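Local structure of Lin1909 protein (Listeria innocua, 3FIJ) at residues T192-T195 / M199-A202; E201-D206 / S210-V215; L120-L125 / Q180-L185. The protein is uncharacterised but binds manganese and, as a class I glutamine amidotransferase-like protein of the peptidase C26 family, may hydrolyse gamma-glutamyl-gamma-aminobutyrate. One frame throughout, in Å; residues are numbered along the deposited sequence.

Interaction 1. Residues T192-T195 / M199-A202. With MN (manganese (II) ion), chain I.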
loop_
_atom_site.group_PDB
_atom_site.type_symbol
_atom_site.label_atom_id
_atom_site.label_comp_id
_atom_site.label_asym_id
_atom_site.label_seq_id
_atom_site.Cartn_x
_atom_site.Cartn_y
_atom_site.Cartn_z
ATOM N N THR A 192 -42.966 5.258 3.519
ATOM C CA THR A 192 -43.530 5.421 2.181
ATOM C C THR A 192 -42.788 4.642 1.110
ATOM O O THR A 192 -43.180 4.657 -0.052
ATOM C CB THR A 192 -43.577 6.899 1.761
ATOM O OG1 THR A 192 -42.278 7.489 1.903
ATOM C CG2 THR A 192 -44.582 7.648 2.615
ATOM N N ALA A 193 -41.718 3.957 1.501
ATOM C CA ALA A 193 -40.940 3.160 0.562
ATOM C C ALA A 193 -40.249 1.989 1.260
ATOM O O ALA A 193 -39.747 2.124 2.376
ATOM C CB ALA A 193 -39.906 4.033 -0.127
ATOM N N ARG A 194 -40.230 0.847 0.583
ATOM C CA ARG A 194 -39.602 -0.368 1.085
ATOM C C ARG A 194 -39.035 -1.173 -0.086
ATOM O O ARG A 194 -39.482 -1.026 -1.232
ATOM C CB ARG A 194 -40.625 -1.271 1.787
ATOM C CG ARG A 194 -41.145 -0.820 3.128
ATOM C CD ARG A 194 -42.247 -1.773 3.587
ATOM N NE ARG A 194 -43.082 -1.194 4.638
ATOM C CZ ARG A 194 -42.735 -1.110 5.918
ATOM N NH1 ARG A 194 -41.559 -1.576 6.318
ATOM N NH2 ARG A 194 -43.568 -0.557 6.796
ATOM N N THR A 195 -38.054 -2.024 0.209
ATOM C CA THR A 195 -37.489 -2.916 -0.801
ATOM C C THR A 195 -38.248 -4.231 -0.610
ATOM O O THR A 195 -38.831 -4.465 0.455
ATOM C CB THR A 195 -35.988 -3.177 -0.584
ATOM O OG1 THR A 195 -35.707 -3.151 0.817
ATOM C CG2 THR A 195 -35.135 -2.146 -1.331
HETATM N N MSE A 199 -37.643 -3.955 4.181
HETATM C CA MSE A 199 -36.890 -2.921 4.883
HETATM C C MSE A 199 -37.337 -1.500 4.500
HETATM O O MSE A 199 -37.748 -1.240 3.371
HETATM C CB MSE A 199 -35.392 -3.115 4.640
HETATM C CG MSE A 199 -34.849 -4.417 5.208
HETATM SE SE MSE A 199 -34.998 -4.541 7.175
HETATM C CE MSE A 199 -36.638 -5.551 7.285
ATOM N N ILE A 200 -37.261 -0.588 5.460
ATOM C CA ILE A 200 -37.680 0.797 5.270
ATOM C C ILE A 200 -36.683 1.647 4.492
ATOM O O ILE A 200 -35.540 1.833 4.920
ATOM C CB ILE A 200 -37.950 1.452 6.640
ATOM C CG1 ILE A 200 -39.152 0.769 7.289
ATOM C CG2 ILE A 200 -38.190 2.945 6.474
ATOM C CD1 ILE A 200 -39.265 1.004 8.781
ATOM N N GLU A 201 -37.134 2.180 3.361
ATOM C CA GLU A 201 -36.295 2.999 2.484
ATOM C C GLU A 201 -36.649 4.483 2.472
ATOM O O GLU A 201 -35.811 5.323 2.127
ATOM C CB GLU A 201 -36.349 2.451 1.054
ATOM C CG GLU A 201 -35.574 1.151 0.828
ATOM C CD GLU A 201 -34.054 1.324 0.886
ATOM O OE1 GLU A 201 -33.528 2.314 0.327
ATOM O OE2 GLU A 201 -33.373 0.459 1.479
ATOM N N ALA A 202 -37.881 4.809 2.848
ATOM C CA ALA A 202 -38.320 6.199 2.873
ATOM C C ALA A 202 -39.354 6.458 3.969
ATOM O O ALA A 202 -40.292 5.680 4.173
ATOM C CB ALA A 202 -38.890 6.594 1.505
HETATM MN MN MN I . -31.063 -0.035 0.963
HETATM O O HOH W 1 -30.809 2.071 0.171
#
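The extended Arg194 side chain runs alongside Ile200 on one side of the sheet, its guanidinium NH1 coming obliquely to Ile200 CG1 at 3.5 Å, and NH1 is held by the carbonyl of Gly198 in the turn. The carboxylate of Glu201 works at its two oxygens: OE2 binds manganese at 2.4 Å, while OE1 takes a hydrogen bond of 2.7 Å from water 1, itself a ligand of the metal. With chi1 at -74° the Glu201 CG sits beside its own backbone N, where it passes Thr195 CG2; a bend at chi2 then turns the carboxylate to the metal, whose other protein ligands are His143, His154, Ser176 and His178. The hairpin of strands 189-195 and 200-205 is irregular here. Thr192 and Ala193 both face Ala202, a classic beta bulge, and the next pair, Arg194 with Ile200, passes over Glu201. Each central carbonyl therefore receives one firm and one weak bond: Thr192 N reaches Ala202 O at 2.8 Å, with Ala193 N weakly adding to it, and Glu201 N reaches Ala193 O at 2.8 Å, with Ala202 N as the weak second donor. On the other side of the sheet the methyls Ala193 CB and Ala202 CB are modelled at 3.2 Å, too close for the exact spacing to be trusted. Nearer the turn, Thr195 N donates to Met199 O at 3.3 Å.

Interaction 2. Residues E201-D206 / S210-V215. With MN (manganese (II) ion), chain I.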
loop_
_atom_site.group_PDB
_atom_site.type_symbol
_atom_site.label_atom_id
_atom_site.label_comp_id
_atom_site.label_asym_id
_atom_site.label_seq_id
_atom_site.Cartn_x
_atom_site.Cartn_y
_atom_site.Cartn_z
ATOM N N GLU A 201 -37.134 2.180 3.361
ATOM C CA GLU A 201 -36.295 2.999 2.484
ATOM C C GLU A 201 -36.649 4.483 2.472
ATOM O O GLU A 201 -35.811 5.323 2.127
ATOM C CB GLU A 201 -36.349 2.451 1.054
ATOM C CG GLU A 201 -35.574 1.151 0.828
ATOM C CD GLU A 201 -34.054 1.324 0.886
ATOM O OE1 GLU A 201 -33.528 2.314 0.327
ATOM O OE2 GLU A 201 -33.373 0.459 1.479
ATOM N N ALA A 202 -37.881 4.809 2.848
ATOM C CA ALA A 202 -38.320 6.199 2.873
ATOM C C ALA A 202 -39.354 6.458 3.969
ATOM O O ALA A 202 -40.292 5.680 4.173
ATOM C CB ALA A 202 -38.890 6.594 1.505
ATOM N N VAL A 203 -39.189 7.570 4.670
ATOM C CA VAL A 203 -40.104 7.923 5.738
ATOM C C VAL A 203 -40.548 9.366 5.561
ATOM O O VAL A 203 -39.748 10.222 5.182
ATOM C CB VAL A 203 -39.419 7.792 7.115
ATOM C CG1 VAL A 203 -40.400 8.160 8.236
ATOM C CG2 VAL A 203 -38.882 6.381 7.291
ATOM N N GLU A 204 -41.825 9.631 5.815
ATOM C CA GLU A 204 -42.351 10.985 5.724
ATOM C C GLU A 204 -43.111 11.291 7.005
ATOM O O GLU A 204 -43.451 10.391 7.769
ATOM C CB GLU A 204 -43.250 11.131 4.495
ATOM C CG GLU A 204 -42.481 10.887 3.199
ATOM C CD GLU A 204 -43.328 10.978 1.946
ATOM O OE1 GLU A 204 -42.838 10.547 0.878
ATOM O OE2 GLU A 204 -44.470 11.479 2.020
ATOM N N GLY A 205 -43.346 12.567 7.265
ATOM C CA GLY A 205 -44.067 12.916 8.469
ATOM C C GLY A 205 -45.531 13.158 8.172
ATOM O O GLY A 205 -45.950 13.194 7.011
ATOM N N ASP A 206 -46.317 13.295 9.229
ATOM C CA ASP A 206 -47.737 13.590 9.100
ATOM C C ASP A 206 -48.096 14.406 10.328
ATOM O O ASP A 206 -47.930 13.955 11.460
ATOM C CB ASP A 206 -48.567 12.304 9.009
ATOM C CG ASP A 206 -48.413 11.427 10.219
ATOM O OD1 ASP A 206 -47.263 11.061 10.546
ATOM O OD2 ASP A 206 -49.446 11.099 10.839
ATOM N N SER A 210 -42.921 20.609 10.160
ATOM C CA SER A 210 -42.012 20.797 9.028
ATOM C C SER A 210 -42.235 19.791 7.908
ATOM O O SER A 210 -42.638 18.657 8.145
ATOM C CB SER A 210 -40.547 20.672 9.476
ATOM O OG SER A 210 -40.178 21.660 10.419
ATOM N N TRP A 211 -41.968 20.226 6.682
ATOM C CA TRP A 211 -42.051 19.361 5.512
ATOM C C TRP A 211 -40.872 18.411 5.744
ATOM O O TRP A 211 -39.805 18.842 6.189
ATOM C CB TRP A 211 -41.815 20.191 4.251
ATOM C CG TRP A 211 -41.771 19.412 2.965
ATOM C CD1 TRP A 211 -42.801 19.218 2.090
ATOM C CD2 TRP A 211 -40.627 18.762 2.401
ATOM N NE1 TRP A 211 -42.366 18.494 1.002
ATOM C CE2 TRP A 211 -41.040 18.210 1.166
ATOM C CE3 TRP A 211 -39.300 18.614 2.804
ATOM C CZ2 TRP A 211 -40.164 17.496 0.345
ATOM C CZ3 TRP A 211 -38.429 17.907 1.988
ATOM C CH2 TRP A 211 -38.864 17.362 0.765
ATOM N N TYR A 212 -41.046 17.129 5.464
ATOM C CA TYR A 212 -39.959 16.197 5.707
ATOM C C TYR A 212 -39.950 14.990 4.793
ATOM O O TYR A 212 -40.982 14.349 4.571
ATOM C CB TYR A 212 -39.999 15.702 7.162
ATOM C CG TYR A 212 -39.020 14.582 7.444
ATOM C CD1 TYR A 212 -37.652 14.833 7.505
ATOM C CD2 TYR A 212 -39.456 13.261 7.607
ATOM C CE1 TYR A 212 -36.738 13.807 7.719
ATOM C CE2 TYR A 212 -38.544 12.220 7.824
ATOM C CZ TYR A 212 -37.186 12.506 7.878
ATOM O OH TYR A 212 -36.255 11.511 8.088
ATOM N N LEU A 213 -38.766 14.682 4.279
ATOM C CA LEU A 213 -38.573 13.517 3.437
ATOM C C LEU A 213 -37.265 12.843 3.839
ATOM O O LEU A 213 -36.196 13.472 3.829
ATOM C CB LEU A 213 -38.506 13.890 1.956
ATOM C CG LEU A 213 -38.186 12.652 1.088
ATOM C CD1 LEU A 213 -39.273 11.598 1.287
ATOM C CD2 LEU A 213 -38.068 13.030 -0.387
ATOM N N GLY A 214 -37.357 11.566 4.201
ATOM C CA GLY A 214 -36.176 10.812 4.576
ATOM C C GLY A 214 -36.048 9.617 3.646
ATOM O O GLY A 214 -37.006 8.854 3.497
ATOM N N VAL A 215 -34.893 9.468 2.997
ATOM C CA VAL A 215 -34.663 8.342 2.095
ATOM C C VAL A 215 -33.421 7.577 2.555
ATOM O O VAL A 215 -32.416 8.172 2.948
ATOM C CB VAL A 215 -34.518 8.806 0.621
ATOM C CG1 VAL A 215 -35.843 9.389 0.153
ATOM C CG2 VAL A 215 -33.396 9.830 0.480
HETATM MN MN MN I . -31.063 -0.035 0.963
HETATM O O HOH W 1 -30.809 2.071 0.171
#
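Val203 and Gly214 form the hydrogen-bonded pair of this antiparallel hairpin, Val203 N giving to Gly214 O at 2.8 Å and Gly214 N returning a bond to Val203 O at 2.9 Å, while the strand segments run at 165° to each other. Next to it, Ala202 and Val215 make a non-hydrogen-bonded pair closed by CA-H...O contacts, such as Ala202 CA to Gly214 O at 3.0 Å. The ring of Tyr212 is the largest side chain in the contact. Its CG lies anti to the backbone N (chi1 172°), which swings the ring along its own strand, so that one face has Gly214 N 3.8 Å above it, offset toward the rim. With no side chain on Gly214, the Tyr212 hydroxyl end can lie close over that residue. The edge at CD2 meets Gly205 N, while CE2 comes obliquely to Val203 O at 3.5 Å; Phe189, from strand 189-195 on the far side of strand 200-205, meets the ring with its plane nearly perpendicular. On the other side of the sheet, Glu204 and Leu213 lie side by side and point the same way, Leu213 CD1 resting 3.8 Å from Glu204 CG. Glu204 extends beyond CG and carries its carboxylate to the loop, where OE1 accepts a hydrogen bond from Leu164 N and OE2 one from Glu163 N; Thr192 OG1 is probably a further partner of OE1. A buried carboxylate gripped by two backbone N-H groups would probably remain ionised, although an aliphatic leucine lies alongside it.

Interaction 3. Residues L120-L125 / Q180-L185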
loop_
_atom_site.group_PDB
_atom_site.type_symbol
_atom_site.label_atom_id
_atom_site.label_comp_id
_atom_site.label_asym_id
_atom_site.label_seq_id
_atom_site.Cartn_x
_atom_site.Cartn_y
_atom_site.Cartn_z
ATOM N N LEU A 120 -31.127 9.076 11.809
ATOM C CA LEU A 120 -30.895 9.972 12.931
ATOM C C LEU A 120 -32.220 10.644 13.320
ATOM O O LEU A 120 -32.510 10.842 14.499
ATOM C CB LEU A 120 -29.844 11.024 12.581
ATOM C CG LEU A 120 -29.579 11.976 13.746
ATOM C CD1 LEU A 120 -28.109 12.211 13.867
ATOM C CD2 LEU A 120 -30.349 13.281 13.557
ATOM N N VAL A 121 -33.029 10.990 12.329
ATOM C CA VAL A 121 -34.316 11.604 12.611
ATOM C C VAL A 121 -35.164 10.601 13.414
ATOM O O VAL A 121 -35.683 10.923 14.482
ATOM C CB VAL A 121 -35.018 11.990 11.294
ATOM C CG1 VAL A 121 -36.483 12.345 11.536
ATOM C CG2 VAL A 121 -34.289 13.151 10.668
ATOM N N ASN A 122 -35.278 9.378 12.910
ATOM C CA ASN A 122 -36.056 8.346 13.578
ATOM C C ASN A 122 -35.653 8.216 15.062
ATOM O O ASN A 122 -36.509 8.195 15.951
ATOM C CB ASN A 122 -35.873 7.015 12.838
ATOM C CG ASN A 122 -36.868 5.956 13.286
ATOM O OD1 ASN A 122 -36.501 4.980 13.949
ATOM N ND2 ASN A 122 -38.138 6.147 12.928
ATOM N N VAL A 123 -34.350 8.143 15.323
ATOM C CA VAL A 123 -33.838 8.034 16.683
ATOM C C VAL A 123 -34.172 9.281 17.501
ATOM O O VAL A 123 -34.674 9.183 18.618
ATOM C CB VAL A 123 -32.295 7.838 16.684
ATOM C CG1 VAL A 123 -31.755 7.877 18.125
ATOM C CG2 VAL A 123 -31.936 6.509 16.012
ATOM N N ALA A 124 -33.887 10.452 16.944
ATOM C CA ALA A 124 -34.148 11.714 17.632
ATOM C C ALA A 124 -35.552 11.796 18.204
ATOM O O ALA A 124 -35.746 12.330 19.293
ATOM C CB ALA A 124 -33.920 12.883 16.689
ATOM N N LEU A 125 -36.525 11.259 17.472
ATOM C CA LEU A 125 -37.919 11.304 17.898
ATOM C C LEU A 125 -38.455 10.047 18.603
ATOM O O LEU A 125 -39.662 9.890 18.762
ATOM C CB LEU A 125 -38.815 11.664 16.700
ATOM C CG LEU A 125 -38.831 13.131 16.240
ATOM C CD1 LEU A 125 -39.423 13.996 17.332
ATOM C CD2 LEU A 125 -37.425 13.615 15.910
ATOM N N GLN A 180 -27.316 -0.683 8.455
ATOM C CA GLN A 180 -28.254 -0.537 9.571
ATOM C C GLN A 180 -29.625 -0.168 9.009
ATOM O O GLN A 180 -29.722 0.347 7.890
ATOM C CB GLN A 180 -27.792 0.545 10.551
ATOM C CG GLN A 180 -26.441 0.292 11.201
ATOM C CD GLN A 180 -26.316 0.980 12.549
ATOM O OE1 GLN A 180 -26.737 2.124 12.711
ATOM N NE2 GLN A 180 -25.728 0.291 13.520
ATOM N N PHE A 181 -30.681 -0.445 9.771
ATOM C CA PHE A 181 -32.044 -0.136 9.331
ATOM C C PHE A 181 -32.934 0.367 10.458
ATOM O O PHE A 181 -32.668 0.133 11.638
ATOM C CB PHE A 181 -32.753 -1.371 8.774
ATOM C CG PHE A 181 -31.968 -2.140 7.771
ATOM C CD1 PHE A 181 -30.947 -2.987 8.173
ATOM C CD2 PHE A 181 -32.270 -2.042 6.418
ATOM C CE1 PHE A 181 -30.235 -3.735 7.246
ATOM C CE2 PHE A 181 -31.567 -2.782 5.474
ATOM C CZ PHE A 181 -30.545 -3.633 5.885
ATOM N N ILE A 182 -34.012 1.043 10.085
ATOM C CA ILE A 182 -34.970 1.492 11.075
ATOM C C ILE A 182 -35.644 0.212 11.577
ATOM O O ILE A 182 -36.079 -0.629 10.781
ATOM C CB ILE A 182 -36.063 2.399 10.455
ATOM C CG1 ILE A 182 -35.472 3.766 10.095
ATOM C CG2 ILE A 182 -37.247 2.529 11.432
ATOM C CD1 ILE A 182 -36.516 4.826 9.725
ATOM N N LYS A 183 -35.707 0.048 12.892
ATOM C CA LYS A 183 -36.353 -1.125 13.475
ATOM C C LYS A 183 -37.731 -0.628 13.861
ATOM O O LYS A 183 -38.709 -0.854 13.150
ATOM C CB LYS A 183 -35.581 -1.613 14.712
ATOM C CG LYS A 183 -36.057 -2.965 15.265
ATOM C CD LYS A 183 -35.014 -3.623 16.184
ATOM C CE LYS A 183 -34.819 -2.838 17.485
ATOM N NZ LYS A 183 -33.568 -3.206 18.224
ATOM N N LYS A 184 -37.799 0.072 14.984
ATOM C CA LYS A 184 -39.055 0.638 15.441
ATOM C C LYS A 184 -39.131 2.082 14.932
ATOM O O LYS A 184 -38.285 2.915 15.249
ATOM C CB LYS A 184 -39.126 0.602 16.973
ATOM C CG LYS A 184 -40.445 1.094 17.554
ATOM C CD LYS A 184 -41.622 0.290 17.000
ATOM C CE LYS A 184 -42.955 0.750 17.588
ATOM N NZ LYS A 184 -44.100 0.017 16.975
ATOM N N LEU A 185 -40.143 2.365 14.124
ATOM C CA LEU A 185 -40.337 3.694 13.563
ATOM C C LEU A 185 -40.891 4.675 14.594
ATOM O O LEU A 185 -41.912 4.411 15.225
ATOM C CB LEU A 185 -41.298 3.613 12.377
ATOM C CG LEU A 185 -41.591 4.926 11.648
ATOM C CD1 LEU A 185 -40.374 5.315 10.806
ATOM C CD2 LEU A 185 -42.826 4.763 10.772
#
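Packing carries most of this contact, and Asn122 is its centre. It reaches from the last turn of helix 116-124 toward the 180-185 segment, its CG anti to the backbone N (chi1 -168°), which sends the amide in between Ile182 and Leu185. Ile182 meets it with the end of its chain: CD1 lies 3.8 Å from Asn122 CG and 3.9 Å from Asn122 CB, the two side chains passing at a slant, and the CG2 branch borders the amide as well. Leu185 comes from further along the segment and crosses the asparagine at about a right angle, presenting its CD1 methyl to the amide end. Its CB heads away from the helix, but CG anti to the backbone N (chi1 -179°) lets that methyl turn back.

Among polar groups, the Asn122 amide lies close to Lys184 O; since the amide is probably turned over in the model, it is uncertain which of its atoms faces that oxygen.

Backbone bonds hold each side in shape. On the helix Ala124 N donates to Leu120 O at 2.8 Å and Leu125 N to Val121 O at 3.1 Å, Leu125 being the first residue to leave helical geometry. On the other side, strand 181-182 pairs with strand 129-130, and beyond it Lys183 and Lys184 both face Thr128 in a classic beta bulge.

Just behind Ile182 the segment serves the metal site: Gln180 O accepts a hydrogen bond from ND1 of the manganese ligand His178, and Phe181 packs edge-to-face with His178 and His143. The helix itself directly follows Cys115, the probable nucleophile, as in the nucleophile elbow of class I glutamine amidotransferases.

In the fold
Interactions 1 and 2 are successive hairpins of one sheet, sharing strand 200-205, with centres about 11 Å apart; Glu201, common to both, takes their shared strand to the manganese. Interaction 3 packs against the side of that sheet carrying Ile200 and Val203, its centre about 13 Å from that of interaction 1 and about 12 Å from that of interaction 2. Ile182 bridges all three, its CG2 3.7 Å from Ile200 CD1 and its CD1 3.7 Å from Val203 CG2. Tyr212 OH touches the helix at Val121 CB, 3.5 Å away. The Ile182 side chain is about 11 Å from the manganese, while Gln180 and Phe181 support the ligands His178 and His143 from the second shell.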